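Local atomic coordinates of pyridoxal 5'-phosphate synthase subunit PdxT (PDB entry 2YWD), a protein that probably hydrolyses glutamine to glutamate and ammonia, which is channelled to its partner subunit PdxS to make pyridoxal 5'-phosphate. Residues V31-L43 against E59-E71. Sequence-based numbering, arbitrary orientation.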
ATOM      1  N   VAL A  31       3.542   9.109 -10.593  1.00 17.74           N
ATOM      2  CA  VAL A  31       2.187   9.595 -10.811  1.00 16.84           C
ATOM      3  C   VAL A  31       1.923  10.856  -9.990  1.00 17.74           C
ATOM      4  O   VAL A  31       1.949  10.824  -8.758  1.00 15.88           O
ATOM      5  CB  VAL A  31       1.152   8.502 -10.443  1.00 17.60           C
ATOM      6  CG1 VAL A  31      -0.265   9.012 -10.665  1.00 18.05           C
ATOM      7  CG2 VAL A  31       1.397   7.259 -11.288  1.00 16.89           C
ATOM      8  N   ARG A  32       1.692  11.967 -10.681  1.00 17.86           N
ATOM      9  CA  ARG A  32       1.410  13.239 -10.025  1.00 19.85           C
ATOM     10  C   ARG A  32       0.130  13.869 -10.558  1.00 20.08           C
ATOM     11  O   ARG A  32      -0.383  14.823  -9.980  1.00 19.75           O
ATOM     12  CB  ARG A  32       2.562  14.224 -10.223  1.00 22.76           C
ATOM     13  CG  ARG A  32       3.830  13.869  -9.476  1.00 23.72           C
ATOM     14  CD  ARG A  32       4.748  15.077  -9.386  1.00 23.62           C
ATOM     15  NE  ARG A  32       5.970  14.762  -8.654  1.00 27.10           N
ATOM     16  CZ  ARG A  32       6.932  13.974  -9.122  1.00 28.07           C
ATOM     17  NH1 ARG A  32       6.813  13.426 -10.325  1.00 27.51           N
ATOM     18  NH2 ARG A  32       8.009  13.732  -8.384  1.00 27.45           N
ATOM     19  N   LYS A  33      -0.375  13.335 -11.666  1.00 20.84           N
ATOM     20  CA  LYS A  33      -1.597  13.838 -12.282  1.00 21.81           C
ATOM     21  C   LYS A  33      -2.490  12.660 -12.649  1.00 21.24           C
ATOM     22  O   LYS A  33      -1.998  11.549 -12.865  1.00 18.95           O
ATOM     23  CB  LYS A  33      -1.261  14.643 -13.539  1.00 23.93           C
ATOM     24  CG  LYS A  33      -0.416  15.877 -13.282  1.00 28.34           C
ATOM     25  CD  LYS A  33      -0.026  16.543 -14.595  1.00 34.00           C
ATOM     26  CE  LYS A  33       0.793  17.807 -14.364  1.00 37.24           C
ATOM     27  NZ  LYS A  33       1.228  18.427 -15.650  1.00 38.87           N
ATOM     28  N   LYS A  34      -3.798  12.894 -12.728  1.00 20.50           N
ATOM     29  CA  LYS A  34      -4.718  11.817 -13.059  1.00 21.24           C
ATOM     30  C   LYS A  34      -4.389  11.197 -14.413  1.00 20.42           C
ATOM     31  O   LYS A  34      -4.565   9.995 -14.606  1.00 19.25           O
ATOM     32  CB  LYS A  34      -6.169  12.316 -13.042  1.00 24.39           C
ATOM     33  CG  LYS A  34      -6.497  13.408 -14.046  1.00 28.70           C
ATOM     34  CD  LYS A  34      -7.940  13.876 -13.867  1.00 33.11           C
ATOM     35  CE  LYS A  34      -8.337  14.929 -14.899  1.00 34.64           C
ATOM     36  NZ  LYS A  34      -7.514  16.168 -14.805  1.00 37.28           N
ATOM     37  N   GLU A  35      -3.901  12.018 -15.340  1.00 20.37           N
ATOM     38  CA  GLU A  35      -3.543  11.548 -16.675  1.00 21.44           C
ATOM     39  C   GLU A  35      -2.441  10.495 -16.621  1.00 20.82           C
ATOM     40  O   GLU A  35      -2.341   9.651 -17.508  1.00 22.12           O
ATOM     41  CB  GLU A  35      -3.062  12.712 -17.550  1.00 24.85           C
ATOM     42  CG  GLU A  35      -4.130  13.710 -17.970  1.00 29.83           C
ATOM     43  CD  GLU A  35      -4.717  14.480 -16.804  1.00 31.51           C
ATOM     44  OE1 GLU A  35      -3.946  14.874 -15.900  1.00 29.21           O
ATOM     45  OE2 GLU A  35      -5.948  14.700 -16.802  1.00 33.48           O
ATOM     46  N   HIS A  36      -1.614  10.557 -15.582  1.00 19.02           N
ATOM     47  CA  HIS A  36      -0.510   9.616 -15.418  1.00 18.85           C
ATOM     48  C   HIS A  36      -0.970   8.184 -15.159  1.00 18.91           C
ATOM     49  O   HIS A  36      -0.177   7.246 -15.259  1.00 17.93           O
ATOM     50  CB  HIS A  36       0.393  10.066 -14.268  1.00 17.76           C
ATOM     51  CG  HIS A  36       1.089  11.367 -14.516  1.00 19.02           C
ATOM     52  ND1 HIS A  36       1.704  12.081 -13.511  1.00 19.15           N
ATOM     53  CD2 HIS A  36       1.279  12.079 -15.653  1.00 19.88           C
ATOM     54  CE1 HIS A  36       2.242  13.177 -14.016  1.00 20.65           C
ATOM     55  NE2 HIS A  36       1.998  13.200 -15.315  1.00 20.51           N
ATOM     56  N   LEU A  37      -2.244   8.017 -14.819  1.00 17.60           N
ATOM     57  CA  LEU A  37      -2.789   6.691 -14.541  1.00 18.33           C
ATOM     58  C   LEU A  37      -3.039   5.901 -15.823  1.00 19.48           C
ATOM     59  O   LEU A  37      -3.117   4.671 -15.805  1.00 17.41           O
ATOM     60  CB  LEU A  37      -4.101   6.812 -13.761  1.00 18.30           C
ATOM     61  CG  LEU A  37      -4.045   7.442 -12.368  1.00 18.67           C
ATOM     62  CD1 LEU A  37      -5.458   7.660 -11.865  1.00 19.48           C
ATOM     63  CD2 LEU A  37      -3.266   6.541 -11.417  1.00 17.01           C
ATOM     64  N   GLU A  38      -3.163   6.611 -16.938  1.00 22.66           N
ATOM     65  CA  GLU A  38      -3.426   5.967 -18.217  1.00 24.91           C
ATOM     66  C   GLU A  38      -2.300   5.023 -18.616  1.00 23.40           C
ATOM     67  O   GLU A  38      -1.125   5.392 -18.589  1.00 24.53           O
ATOM     68  CB  GLU A  38      -3.625   7.028 -19.300  1.00 29.70           C
ATOM     69  CG  GLU A  38      -3.998   6.468 -20.656  1.00 36.32           C
ATOM     70  CD  GLU A  38      -4.257   7.560 -21.674  1.00 41.53           C
ATOM     71  OE1 GLU A  38      -3.324   8.341 -21.964  1.00 44.24           O
ATOM     72  OE2 GLU A  38      -5.396   7.639 -22.181  1.00 44.20           O
ATOM     73  N   GLY A  39      -2.669   3.802 -18.986  1.00 23.32           N
ATOM     74  CA  GLY A  39      -1.680   2.821 -19.396  1.00 22.65           C
ATOM     75  C   GLY A  39      -1.095   1.978 -18.277  1.00 22.37           C
ATOM     76  O   GLY A  39      -0.350   1.034 -18.540  1.00 22.40           O
ATOM     77  N   LEU A  40      -1.423   2.301 -17.029  1.00 20.02           N
ATOM     78  CA  LEU A  40      -0.890   1.541 -15.903  1.00 18.84           C
ATOM     79  C   LEU A  40      -1.687   0.279 -15.593  1.00 17.37           C
ATOM     80  O   LEU A  40      -2.908   0.243 -15.751  1.00 17.79           O
ATOM     81  CB  LEU A  40      -0.847   2.405 -14.635  1.00 17.10           C
ATOM     82  CG  LEU A  40       0.090   3.612 -14.567  1.00 18.18           C
ATOM     83  CD1 LEU A  40      -0.082   4.285 -13.210  1.00 16.06           C
ATOM     84  CD2 LEU A  40       1.544   3.172 -14.768  1.00 16.63           C
ATOM     85  N   LYS A  41      -0.981  -0.760 -15.162  1.00 16.24           N
ATOM     86  CA  LYS A  41      -1.612  -2.015 -14.769  1.00 16.38           C
ATOM     87  C   LYS A  41      -1.502  -2.116 -13.251  1.00 14.94           C
ATOM     88  O   LYS A  41      -2.267  -2.831 -12.606  1.00 14.50           O
ATOM     89  CB  LYS A  41      -0.897  -3.215 -15.390  1.00 17.24           C
ATOM     90  CG  LYS A  41      -1.044  -3.343 -16.895  1.00 21.39           C
ATOM     91  CD  LYS A  41      -0.287  -4.563 -17.398  1.00 25.14           C
ATOM     92  CE  LYS A  41      -0.399  -4.704 -18.911  1.00 27.44           C
ATOM     93  NZ  LYS A  41       0.344  -5.898 -19.407  1.00 28.84           N
ATOM     94  N   ALA A  42      -0.539  -1.391 -12.687  1.00 15.19           N
ATOM     95  CA  ALA A  42      -0.310  -1.414 -11.247  1.00 14.75           C
ATOM     96  C   ALA A  42       0.110  -0.052 -10.715  1.00 14.28           C
ATOM     97  O   ALA A  42       0.844   0.687 -11.373  1.00 14.00           O
ATOM     98  CB  ALA A  42       0.759  -2.450 -10.908  1.00 12.86           C
ATOM     99  N   LEU A  43      -0.356   0.266  -9.513  1.00 12.62           N
ATOM    100  CA  LEU A  43      -0.025   1.525  -8.865  1.00 11.53           C
ATOM    101  C   LEU A  43       0.328   1.281  -7.402  1.00 12.06           C
ATOM    102  O   LEU A  43      -0.420   0.630  -6.678  1.00 11.13           O
ATOM    103  CB  LEU A  43      -1.206   2.497  -8.934  1.00 10.83           C
ATOM    104  CG  LEU A  43      -1.019   3.815  -8.175  1.00 11.45           C
ATOM    105  CD1 LEU A  43       0.048   4.655  -8.864  1.00 11.26           C
ATOM    106  CD2 LEU A  43      -2.341   4.579  -8.130  1.00 12.72           C
ATOM    107  N   GLU A  59      -7.925  16.121  -4.331  1.00 16.89           N
ATOM    108  CA  GLU A  59      -7.928  17.394  -5.044  1.00 18.96           C
ATOM    109  C   GLU A  59      -7.580  17.284  -6.520  1.00 18.86           C
ATOM    110  O   GLU A  59      -8.169  17.980  -7.346  1.00 18.61           O
ATOM    111  CB  GLU A  59      -6.960  18.374  -4.384  1.00 21.51           C
ATOM    112  CG  GLU A  59      -7.509  19.044  -3.144  1.00 26.36           C
ATOM    113  CD  GLU A  59      -6.504  19.977  -2.502  1.00 29.98           C
ATOM    114  OE1 GLU A  59      -5.639  20.510  -3.236  1.00 31.98           O
ATOM    115  OE2 GLU A  59      -6.587  20.189  -1.273  1.00 31.82           O
ATOM    116  N   TYR A  60      -6.630  16.418  -6.858  1.00 17.93           N
ATOM    117  CA  TYR A  60      -6.217  16.269  -8.252  1.00 19.74           C
ATOM    118  C   TYR A  60      -7.062  15.289  -9.065  1.00 18.38           C
ATOM    119  O   TYR A  60      -6.751  15.014 -10.222  1.00 18.85           O
ATOM    120  CB  TYR A  60      -4.744  15.856  -8.331  1.00 22.94           C
ATOM    121  CG  TYR A  60      -3.792  16.796  -7.615  1.00 28.10           C
ATOM    122  CD1 TYR A  60      -4.025  18.171  -7.582  1.00 31.13           C
ATOM    123  CD2 TYR A  60      -2.642  16.310  -6.994  1.00 31.18           C
ATOM    124  CE1 TYR A  60      -3.136  19.039  -6.946  1.00 33.46           C
ATOM    125  CE2 TYR A  60      -1.745  17.169  -6.357  1.00 33.47           C
ATOM    126  CZ  TYR A  60      -2.000  18.531  -6.338  1.00 35.08           C
ATOM    127  OH  TYR A  60      -1.115  19.381  -5.712  1.00 37.70           O
ATOM    128  N   GLY A  61      -8.126  14.768  -8.463  1.00 16.52           N
ATOM    129  CA  GLY A  61      -8.985  13.830  -9.165  1.00 16.40           C
ATOM    130  C   GLY A  61      -8.410  12.426  -9.304  1.00 15.70           C
ATOM    131  O   GLY A  61      -9.004  11.567  -9.958  1.00 12.51           O
ATOM    132  N   ILE A  62      -7.260  12.184  -8.688  1.00 13.98           N
ATOM    133  CA  ILE A  62      -6.623  10.872  -8.769  1.00 13.00           C
ATOM    134  C   ILE A  62      -7.413   9.820  -7.989  1.00 12.71           C
ATOM    135  O   ILE A  62      -7.603   8.701  -8.460  1.00 12.27           O
ATOM    136  CB  ILE A  62      -5.157  10.951  -8.266  1.00 14.16           C
ATOM    137  CG1 ILE A  62      -4.335  11.788  -9.259  1.00 15.18           C
ATOM    138  CG2 ILE A  62      -4.553   9.552  -8.136  1.00 15.19           C
ATOM    139  CD1 ILE A  62      -2.934  12.141  -8.792  1.00 16.56           C
ATOM    140  N   GLU A  63      -7.897  10.191  -6.810  1.00 12.83           N
ATOM    141  CA  GLU A  63      -8.678   9.277  -5.975  1.00 13.25           C
ATOM    142  C   GLU A  63      -9.867   8.691  -6.746  1.00 13.31           C
ATOM    143  O   GLU A  63     -10.030   7.476  -6.839  1.00 13.80           O
ATOM    144  CB  GLU A  63      -9.196  10.023  -4.740  1.00 12.28           C
ATOM    145  CG  GLU A  63     -10.040   9.174  -3.787  1.00 13.90           C
ATOM    146  CD  GLU A  63     -10.859  10.024  -2.827  1.00 13.93           C
ATOM    147  OE1 GLU A  63     -10.299  10.978  -2.250  1.00 14.96           O
ATOM    148  OE2 GLU A  63     -12.059   9.732  -2.640  1.00 15.66           O
ATOM    149  N   ASP A  64     -10.691   9.568  -7.307  1.00 13.95           N
ATOM    150  CA  ASP A  64     -11.871   9.143  -8.046  1.00 14.83           C
ATOM    151  C   ASP A  64     -11.565   8.272  -9.266  1.00 14.73           C
ATOM    152  O   ASP A  64     -12.262   7.287  -9.516  1.00 13.74           O
ATOM    153  CB  ASP A  64     -12.681  10.380  -8.438  1.00 16.37           C
ATOM    154  CG  ASP A  64     -13.144  11.169  -7.220  1.00 16.27           C
ATOM    155  OD1 ASP A  64     -13.292  12.404  -7.316  1.00 15.40           O
ATOM    156  OD2 ASP A  64     -13.362  10.543  -6.160  1.00 15.11           O
ATOM    157  N   GLU A  65     -10.522   8.618 -10.017  1.00 15.48           N
ATOM    158  CA  GLU A  65     -10.154   7.836 -11.196  1.00 15.88           C
ATOM    159  C   GLU A  65      -9.644   6.463 -10.766  1.00 14.99           C
ATOM    160  O   GLU A  65      -9.954   5.448 -11.392  1.00 15.18           O
ATOM    161  CB  GLU A  65      -9.083   8.566 -12.007  1.00 18.13           C
ATOM    162  CG  GLU A  65      -8.671   7.875 -13.310  1.00 20.91           C
ATOM    163  CD  GLU A  65      -9.839   7.628 -14.258  1.00 22.66           C
ATOM    164  OE1 GLU A  65     -10.817   8.405 -14.228  1.00 24.05           O
ATOM    165  OE2 GLU A  65      -9.772   6.662 -15.047  1.00 23.83           O
ATOM    166  N   VAL A  66      -8.862   6.426  -9.693  1.00 14.60           N
ATOM    167  CA  VAL A  66      -8.354   5.154  -9.207  1.00 13.20           C
ATOM    168  C   VAL A  66      -9.529   4.271  -8.776  1.00 13.70           C
ATOM    169  O   VAL A  66      -9.560   3.077  -9.083  1.00 13.84           O
ATOM    170  CB  VAL A  66      -7.383   5.352  -8.023  1.00 13.94           C
ATOM    171  CG1 VAL A  66      -7.093   4.023  -7.364  1.00 12.99           C
ATOM    172  CG2 VAL A  66      -6.082   5.982  -8.515  1.00 14.30           C
ATOM    173  N   ARG A  67     -10.496   4.855  -8.071  1.00 12.90           N
ATOM    174  CA  ARG A  67     -11.657   4.089  -7.624  1.00 14.09           C
ATOM    175  C   ARG A  67     -12.355   3.449  -8.827  1.00 14.04           C
ATOM    176  O   ARG A  67     -12.742   2.276  -8.795  1.00 14.08           O
ATOM    177  CB  ARG A  67     -12.645   4.994  -6.868  1.00 14.24           C
ATOM    178  CG  ARG A  67     -13.851   4.246  -6.308  1.00 14.51           C
ATOM    179  CD  ARG A  67     -14.777   5.135  -5.463  1.00 15.16           C
ATOM    180  NE  ARG A  67     -14.131   5.638  -4.250  1.00 12.89           N
ATOM    181  CZ  ARG A  67     -13.640   6.865  -4.108  1.00 14.39           C
ATOM    182  NH1 ARG A  67     -13.724   7.741  -5.106  1.00 12.49           N
ATOM    183  NH2 ARG A  67     -13.048   7.215  -2.971  1.00 13.41           N
ATOM    184  N   LYS A  68     -12.502   4.232  -9.890  1.00 15.26           N
ATOM    185  CA  LYS A  68     -13.141   3.767 -11.114  1.00 16.36           C
ATOM    186  C   LYS A  68     -12.332   2.642 -11.766  1.00 17.06           C
ATOM    187  O   LYS A  68     -12.887   1.623 -12.184  1.00 17.46           O
ATOM    188  CB  LYS A  68     -13.285   4.938 -12.090  1.00 18.63           C
ATOM    189  CG  LYS A  68     -13.866   4.562 -13.441  1.00 22.11           C
ATOM    190  CD  LYS A  68     -13.808   5.738 -14.405  1.00 26.95           C
ATOM    191  CE  LYS A  68     -14.290   5.341 -15.793  1.00 30.45           C
ATOM    192  NZ  LYS A  68     -13.503   4.199 -16.341  1.00 33.29           N
ATOM    193  N   ARG A  69     -11.019   2.830 -11.842  1.00 17.11           N
ATOM    194  CA  ARG A  69     -10.132   1.838 -12.443  1.00 17.87           C
ATOM    195  C   ARG A  69     -10.139   0.505 -11.689  1.00 19.73           C
ATOM    196  O   ARG A  69     -10.180  -0.561 -12.307  1.00 19.57           O
ATOM    197  CB  ARG A  69      -8.701   2.390 -12.514  1.00 17.85           C
ATOM    198  CG  ARG A  69      -8.512   3.540 -13.509  1.00 19.39           C
ATOM    199  CD  ARG A  69      -8.610   3.051 -14.952  1.00 20.21           C
ATOM    200  NE  ARG A  69      -7.586   2.052 -15.241  1.00 21.71           N
ATOM    201  CZ  ARG A  69      -6.298   2.331 -15.419  1.00 22.46           C
ATOM    202  NH1 ARG A  69      -5.869   3.585 -15.350  1.00 22.08           N
ATOM    203  NH2 ARG A  69      -5.432   1.350 -15.639  1.00 22.59           N
ATOM    204  N   VAL A  70     -10.089   0.560 -10.362  1.00 19.64           N
ATOM    205  CA  VAL A  70     -10.098  -0.659  -9.558  1.00 23.50           C
ATOM    206  C   VAL A  70     -11.441  -1.371  -9.683  1.00 25.28           C
ATOM    207  O   VAL A  70     -11.498  -2.600  -9.788  1.00 25.06           O
ATOM    208  CB  VAL A  70      -9.823  -0.352  -8.072  1.00 23.21           C
ATOM    209  CG1 VAL A  70      -9.981  -1.616  -7.237  1.00 24.70           C
ATOM    210  CG2 VAL A  70      -8.421   0.201  -7.918  1.00 23.52           C
ATOM    211  N   GLU A  71     -12.515  -0.589  -9.679  1.00 26.51           N
ATOM    212  CA  GLU A  71     -13.864  -1.123  -9.799  1.00 28.62           C
ATOM    213  C   GLU A  71     -14.036  -1.893 -11.108  1.00 29.68           C
ATOM    214  O   GLU A  71     -14.710  -2.922 -11.148  1.00 29.74           O
ATOM    215  CB  GLU A  71     -14.884   0.019  -9.736  1.00 31.48           C
ATOM    216  CG  GLU A  71     -16.335  -0.439  -9.724  1.00 36.45           C
ATOM    217  CD  GLU A  71     -16.664  -1.286  -8.509  1.00 39.77           C
ATOM    218  OE1 GLU A  71     -16.471  -0.797  -7.375  1.00 41.50           O
ATOM    219  OE2 GLU A  71     -17.114  -2.439  -8.686  1.00 42.14           O
TER
HETATM  220  O   HOH W   1      -4.744  15.422 -11.986  1.00 22.72           O
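Two successive bends in R69, at chi2 (-70°) and chi3 (-60°), fold its chain so that the edge of its guanidinium meets the type II turn L37-L40, while L37, with CG beside its backbone N (chi1 -63°), drops its isobutyl group onto helix 62-71. R69 NH1 donates a nearly straight bond to L37 O (3.0 Å) from above the carbonyl plane; L40 N takes the opposite face. R69 NH2 adds a weak bond to L40 O (2.8 Å), and NE is hydrogen-bonded to S74 OG, helping fix the group's rotation. A leucine in its place would probably leave both carbonyls without these donors and the turn less firmly tied to the helix.

One turn back, the L37 and E65 side chains run past each other in opposite directions, L37 CD1 lying 3.5 Å from E65 CG. L37 crosses V66 at about a right angle, and L43 CD2 touches V66 CG2. At the helix start I62 CG1 packs on K34 N (3.7 Å), which a water bridges to Y60 O. Apolar packing between this water and the R69 bonds thus ties the link between strands 29-31 and 42-45 to the beta-alpha-beta crossover from 42-45 to 76-80.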